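Local coordinates for protein Nrps/pks (Streptomyces albus, PDB 4OPE) that probably catalyses decarboxylative Claisen condensation, extending the acyl chain as a ketosynthase domain of the "AT-less" type I polyketide synthase that makes oxazolomycin, at residues A[125-130]-A[201-206]; A[132-137]-A[206-211]. All blocks are in the same frame, centred on the assembly; numbering follows the deposited sequence.

Contact 1: residues A[125-130]-A[201-206]; sequences VGLMYG and GGVNVS
Two backbone hydrogen bonds join Gly126 to the neighbouring strand in parallel register. Gly126 N donates to Gly201 O (2.8 Å), and Gly126 O accepts from Val203 N (3.2 Å), the donor lying almost straight beyond the carbonyl. The same oxygens take CA-H contacts, Gly201 O from Val125 CA and Gly126 O from Gly202 CA. Glycine suits this place, since a side chain at Gly202 would probably crowd Gly126 O.

The apolar contact lies between Leu127 and Val203, side by side and pointing the same way: Leu127 CD2 meets Val203 CG1 at 3.4 Å. Val203 CG1 sits between the backbone N and the carbonyl carbon (chi1 53°), on the flank facing this leucine. Branched Val125 adds CG2 at 4.3 Å from Val203 CG1, and Gln94 of helix 93-108 packs on both Leu127 and Val203.

Past the last bridge, a water accepts from Tyr129 N (3.1 Å) and probably donates to Asn204 OD1 (2.8 Å), linking the two backbones where they diverge. Asn204 OD1 also lies at the Tyr129 ring edge, 3.6 Å from Tyr129 CD2, while Asn204 ND2 is held by Glu353 and the Ala240 carbonyl. Strands 121-126 and 197-204 are thus parallel neighbours in the N-terminal half of a thiolase-fold ketosynthase.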
loop_
_atom_site.group_PDB
_atom_site.type_symbol
_atom_site.label_atom_id
_atom_site.label_comp_id
_atom_site.label_asym_id
_atom_site.label_seq_id
_atom_site.Cartn_x
_atom_site.Cartn_y
_atom_site.Cartn_z
ATOM N N VAL A 125 4.653 -2.369 4.881
ATOM C CA VAL A 125 5.565 -1.234 5.038
ATOM C C VAL A 125 5.005 -0.036 4.379
ATOM O O VAL A 125 4.560 -0.115 3.254
ATOM C CB VAL A 125 6.958 -1.543 4.443
ATOM C CG1 VAL A 125 6.901 -1.836 2.951
ATOM C CG2 VAL A 125 7.972 -0.446 4.780
ATOM N N GLY A 126 5.014 1.092 5.083
ATOM C CA GLY A 126 4.470 2.331 4.518
ATOM C C GLY A 126 5.556 3.223 3.994
ATOM O O GLY A 126 6.611 3.413 4.649
ATOM N N LEU A 127 5.310 3.771 2.806
ATOM C CA LEU A 127 6.185 4.796 2.194
ATOM C C LEU A 127 5.331 5.821 1.478
ATOM O O LEU A 127 4.197 5.515 1.073
ATOM C CB LEU A 127 7.081 4.150 1.178
ATOM C CG LEU A 127 7.871 2.921 1.635
ATOM C CD1 LEU A 127 7.304 1.660 1.029
ATOM C CD2 LEU A 127 9.302 3.059 1.171
HETATM N N MSE A 128 5.848 7.036 1.348
HETATM C CA MSE A 128 5.134 8.135 0.633
HETATM C C MSE A 128 5.957 8.951 -0.340
HETATM O O MSE A 128 5.431 9.783 -1.049
HETATM C CB MSE A 128 4.460 9.090 1.634
HETATM C CG MSE A 128 5.414 10.058 2.312
HETATM SE SE MSE A 128 4.422 11.415 3.377
HETATM C CE MSE A 128 3.833 12.693 1.998
ATOM N N TYR A 129 7.253 8.733 -0.371
ATOM C CA TYR A 129 8.082 9.364 -1.354
ATOM C C TYR A 129 8.998 8.325 -1.927
ATOM O O TYR A 129 9.365 7.359 -1.266
ATOM C CB TYR A 129 8.937 10.479 -0.758
ATOM C CG TYR A 129 8.172 11.665 -0.244
ATOM C CD1 TYR A 129 7.462 12.462 -1.091
ATOM C CD2 TYR A 129 8.208 12.017 1.094
ATOM C CE1 TYR A 129 6.757 13.559 -0.633
ATOM C CE2 TYR A 129 7.498 13.112 1.567
ATOM C CZ TYR A 129 6.782 13.885 0.688
ATOM O OH TYR A 129 6.092 14.985 1.123
ATOM N N GLY A 130 9.383 8.548 -3.157
ATOM C CA GLY A 130 10.380 7.737 -3.787
ATOM C C GLY A 130 11.202 8.637 -4.659
ATOM O O GLY A 130 11.067 8.602 -5.853
ATOM N N GLY A 201 5.962 -1.778 9.338
ATOM C CA GLY A 201 6.921 -0.693 9.493
ATOM C C GLY A 201 6.696 0.433 8.516
ATOM O O GLY A 201 5.695 0.471 7.765
ATOM N N GLY A 202 7.639 1.372 8.525
ATOM C CA GLY A 202 7.640 2.406 7.524
ATOM C C GLY A 202 9.015 3.001 7.445
ATOM O O GLY A 202 9.786 2.918 8.396
ATOM N N VAL A 203 9.298 3.656 6.329
ATOM C CA VAL A 203 10.612 4.169 6.092
ATOM C C VAL A 203 10.488 5.418 5.287
ATOM O O VAL A 203 9.607 5.498 4.441
ATOM C CB VAL A 203 11.516 3.141 5.397
ATOM C CG1 VAL A 203 10.883 2.598 4.165
ATOM C CG2 VAL A 203 12.850 3.757 5.025
ATOM N N ASN A 204 11.347 6.393 5.574
ATOM C CA ASN A 204 11.393 7.609 4.815
ATOM C C ASN A 204 12.807 8.198 4.788
ATOM O O ASN A 204 13.399 8.434 5.839
ATOM C CB ASN A 204 10.436 8.574 5.466
ATOM C CG ASN A 204 10.235 9.830 4.663
ATOM O OD1 ASN A 204 9.652 9.782 3.580
ATOM N ND2 ASN A 204 10.665 10.976 5.212
ATOM N N VAL A 205 13.337 8.429 3.587
ATOM C CA VAL A 205 14.640 9.079 3.412
ATOM C C VAL A 205 14.542 10.290 2.528
ATOM O O VAL A 205 13.969 10.219 1.472
ATOM C CB VAL A 205 15.671 8.137 2.778
ATOM C CG1 VAL A 205 16.993 8.843 2.616
ATOM C CG2 VAL A 205 15.891 6.919 3.652
ATOM N N SER A 206 15.130 11.391 2.975
ATOM C CA SER A 206 15.191 12.657 2.248
ATOM C C SER A 206 16.431 12.690 1.366
ATOM O O SER A 206 17.446 13.341 1.685
ATOM C CB SER A 206 15.313 13.808 3.231
ATOM O OG SER A 206 14.168 13.872 4.037
HETATM O O HOH W 1 9.022 7.679 1.886
#

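Contact 2: residues A[132-137]-A[206-211]; sequences YQLYGV and SSHPLK
Tyr132 and Ser207 have the nearest pair of CA atoms, 5.9 Å apart. On one side a short 3-10 segment, 132-134, runs into a type II beta turn that starts at Leu134 and has Gly136 at its positive-phi corner; on the other, 206-211 runs into helix 210-217. His208 precedes the turn into that helix, and its ND1 accepts from Leu210 N at 3.0 Å, a capping bond in the ring plane that fixes the imidazole's rotation. Both segments belong to the N-terminal ketosynthase half and lie at the subunit interface, where Leu134 packs on Leu134 of the second subunit.

The held imidazole offers a flat surface to Leu134, whose CD1 stands 3.5 Å from the His208 ring centroid, only 3° off the normal, in a CH-pi contact; the same methyl reaches Leu210 CG. The Tyr135 and His208 side chains run antiparallel alongside each other, with His208 CD2 over the tyrosine ring face near the rim, 3.3 Å from Tyr135 CE1. With CG anti to its carbonyl carbon (chi1 -66°), Tyr135 extends its hydroxyl to donate to Ser207 O (2.6 Å). A phenylalanine here, lacking that OH, would probably leave Ser207 O without this donor. Pro209 CD packs 3.7 Å from Tyr135 OH.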
loop_
_atom_site.group_PDB
_atom_site.type_symbol
_atom_site.label_atom_id
_atom_site.label_comp_id
_atom_site.label_asym_id
_atom_site.label_seq_id
_atom_site.Cartn_x
_atom_site.Cartn_y
_atom_site.Cartn_z
ATOM N N TYR A 132 14.697 8.849 -4.762
ATOM C CA TYR A 132 15.991 8.403 -5.271
ATOM C C TYR A 132 15.902 8.134 -6.778
ATOM O O TYR A 132 16.894 8.354 -7.507
ATOM C CB TYR A 132 16.468 7.160 -4.566
ATOM C CG TYR A 132 17.929 6.839 -4.771
ATOM C CD1 TYR A 132 18.912 7.619 -4.181
ATOM C CD2 TYR A 132 18.333 5.716 -5.499
ATOM C CE1 TYR A 132 20.263 7.305 -4.315
ATOM C CE2 TYR A 132 19.669 5.403 -5.647
ATOM C CZ TYR A 132 20.634 6.208 -5.054
ATOM O OH TYR A 132 21.982 5.916 -5.149
ATOM N N GLN A 133 14.728 7.693 -7.249
ATOM C CA GLN A 133 14.583 7.423 -8.678
ATOM C C GLN A 133 14.754 8.641 -9.568
ATOM O O GLN A 133 14.927 8.485 -10.760
ATOM C CB GLN A 133 13.245 6.762 -8.984
ATOM C CG GLN A 133 12.118 7.735 -9.185
ATOM C CD GLN A 133 10.771 7.054 -9.125
ATOM O OE1 GLN A 133 10.410 6.240 -9.999
ATOM N NE2 GLN A 133 9.988 7.419 -8.108
ATOM N N LEU A 134 14.686 9.849 -9.020
ATOM C CA LEU A 134 14.954 11.045 -9.833
ATOM C C LEU A 134 16.393 11.134 -10.295
ATOM O O LEU A 134 16.659 11.665 -11.345
ATOM C CB LEU A 134 14.680 12.311 -9.070
ATOM C CG LEU A 134 13.294 12.478 -8.456
ATOM C CD1 LEU A 134 13.298 13.863 -7.787
ATOM C CD2 LEU A 134 12.116 12.272 -9.419
ATOM N N TYR A 135 17.330 10.669 -9.482
ATOM C CA TYR A 135 18.722 10.661 -9.889
ATOM C C TYR A 135 19.003 9.744 -11.083
ATOM O O TYR A 135 18.459 8.621 -11.196
ATOM C CB TYR A 135 19.640 10.232 -8.755
ATOM C CG TYR A 135 19.682 11.185 -7.596
ATOM C CD1 TYR A 135 19.985 12.523 -7.792
ATOM C CD2 TYR A 135 19.425 10.734 -6.277
ATOM C CE1 TYR A 135 20.044 13.405 -6.733
ATOM C CE2 TYR A 135 19.461 11.614 -5.205
ATOM C CZ TYR A 135 19.774 12.952 -5.431
ATOM O OH TYR A 135 19.841 13.847 -4.371
ATOM N N GLY A 136 19.894 10.240 -11.955
ATOM C CA GLY A 136 20.413 9.456 -13.075
ATOM C C GLY A 136 19.437 9.266 -14.221
ATOM O O GLY A 136 19.680 8.433 -15.093
ATOM N N VAL A 137 18.359 10.047 -14.242
ATOM C CA VAL A 137 17.393 9.942 -15.337
ATOM C C VAL A 137 17.926 10.437 -16.704
ATOM O O VAL A 137 17.621 9.834 -17.713
ATOM C CB VAL A 137 16.056 10.653 -15.032
ATOM C CG1 VAL A 137 15.102 10.460 -16.209
ATOM C CG2 VAL A 137 15.436 10.101 -13.757
ATOM N N SER A 206 15.130 11.391 2.975
ATOM C CA SER A 206 15.191 12.657 2.248
ATOM C C SER A 206 16.431 12.690 1.366
ATOM O O SER A 206 17.446 13.341 1.685
ATOM C CB SER A 206 15.313 13.808 3.231
ATOM O OG SER A 206 14.168 13.872 4.037
ATOM N N SER A 207 16.329 11.992 0.259
ATOM C CA SER A 207 17.451 11.756 -0.622
ATOM C C SER A 207 17.664 12.871 -1.636
ATOM O O SER A 207 18.758 13.000 -2.141
ATOM C CB SER A 207 17.200 10.470 -1.406
ATOM O OG SER A 207 16.090 10.674 -2.270
ATOM N N HIS A 208 16.623 13.640 -1.948
ATOM C CA HIS A 208 16.685 14.571 -3.040
ATOM C C HIS A 208 16.110 15.927 -2.650
ATOM O O HIS A 208 15.102 15.993 -1.964
ATOM C CB HIS A 208 15.891 13.977 -4.179
ATOM C CG HIS A 208 16.195 14.559 -5.521
ATOM N ND1 HIS A 208 15.763 15.803 -5.896
ATOM C CD2 HIS A 208 16.822 14.042 -6.599
ATOM C CE1 HIS A 208 16.127 16.047 -7.140
ATOM N NE2 HIS A 208 16.766 14.988 -7.592
ATOM N N PRO A 209 16.757 17.012 -3.078
ATOM C CA PRO A 209 16.319 18.381 -2.794
ATOM C C PRO A 209 14.957 18.796 -3.369
ATOM O O PRO A 209 14.365 19.743 -2.899
ATOM C CB PRO A 209 17.432 19.236 -3.424
ATOM C CG PRO A 209 18.105 18.360 -4.432
ATOM C CD PRO A 209 18.044 16.998 -3.811
ATOM N N LEU A 210 14.482 18.122 -4.401
ATOM C CA LEU A 210 13.142 18.351 -4.978
ATOM C C LEU A 210 12.068 18.413 -3.920
ATOM O O LEU A 210 11.222 19.293 -3.968
ATOM C CB LEU A 210 12.839 17.246 -5.975
ATOM C CG LEU A 210 11.702 17.232 -7.023
ATOM C CD1 LEU A 210 10.351 16.938 -6.408
ATOM C CD2 LEU A 210 11.661 18.522 -7.791
ATOM N N LYS A 211 12.108 17.499 -2.927
ATOM C CA LYS A 211 11.090 17.488 -1.853
ATOM C C LYS A 211 10.987 18.842 -1.143
ATOM O O LYS A 211 9.909 19.281 -0.753
ATOM C CB LYS A 211 11.383 16.426 -0.800
ATOM C CG LYS A 211 10.323 16.410 0.318
ATOM C CD LYS A 211 10.316 15.164 1.184
ATOM C CE LYS A 211 11.413 15.207 2.233
ATOM N NZ LYS A 211 11.641 13.860 2.848
#

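How the contacts relate
Both contacts are buried, but contact 1 belongs to the central sheet, about 12 Å between its centre and that of the chain, whereas contact 2 lies about 24 Å out, where the second subunit supplies part of the cover. They follow one another along the same two chain paths: strand 197-204 runs through the shared Ser206 toward helix 210-217, and residues 125-130 lead on to 132-137. Backbone pairing and small residues dominate in the sheet; beyond it, aromatic and aliphatic side chains carry the contact, with one hydroxyl reaching a backbone carbonyl. Lys211 ties the two together, packing its CD 3.5 Å from Tyr129 CE2 and pairing with Glu353, which also holds Asn204.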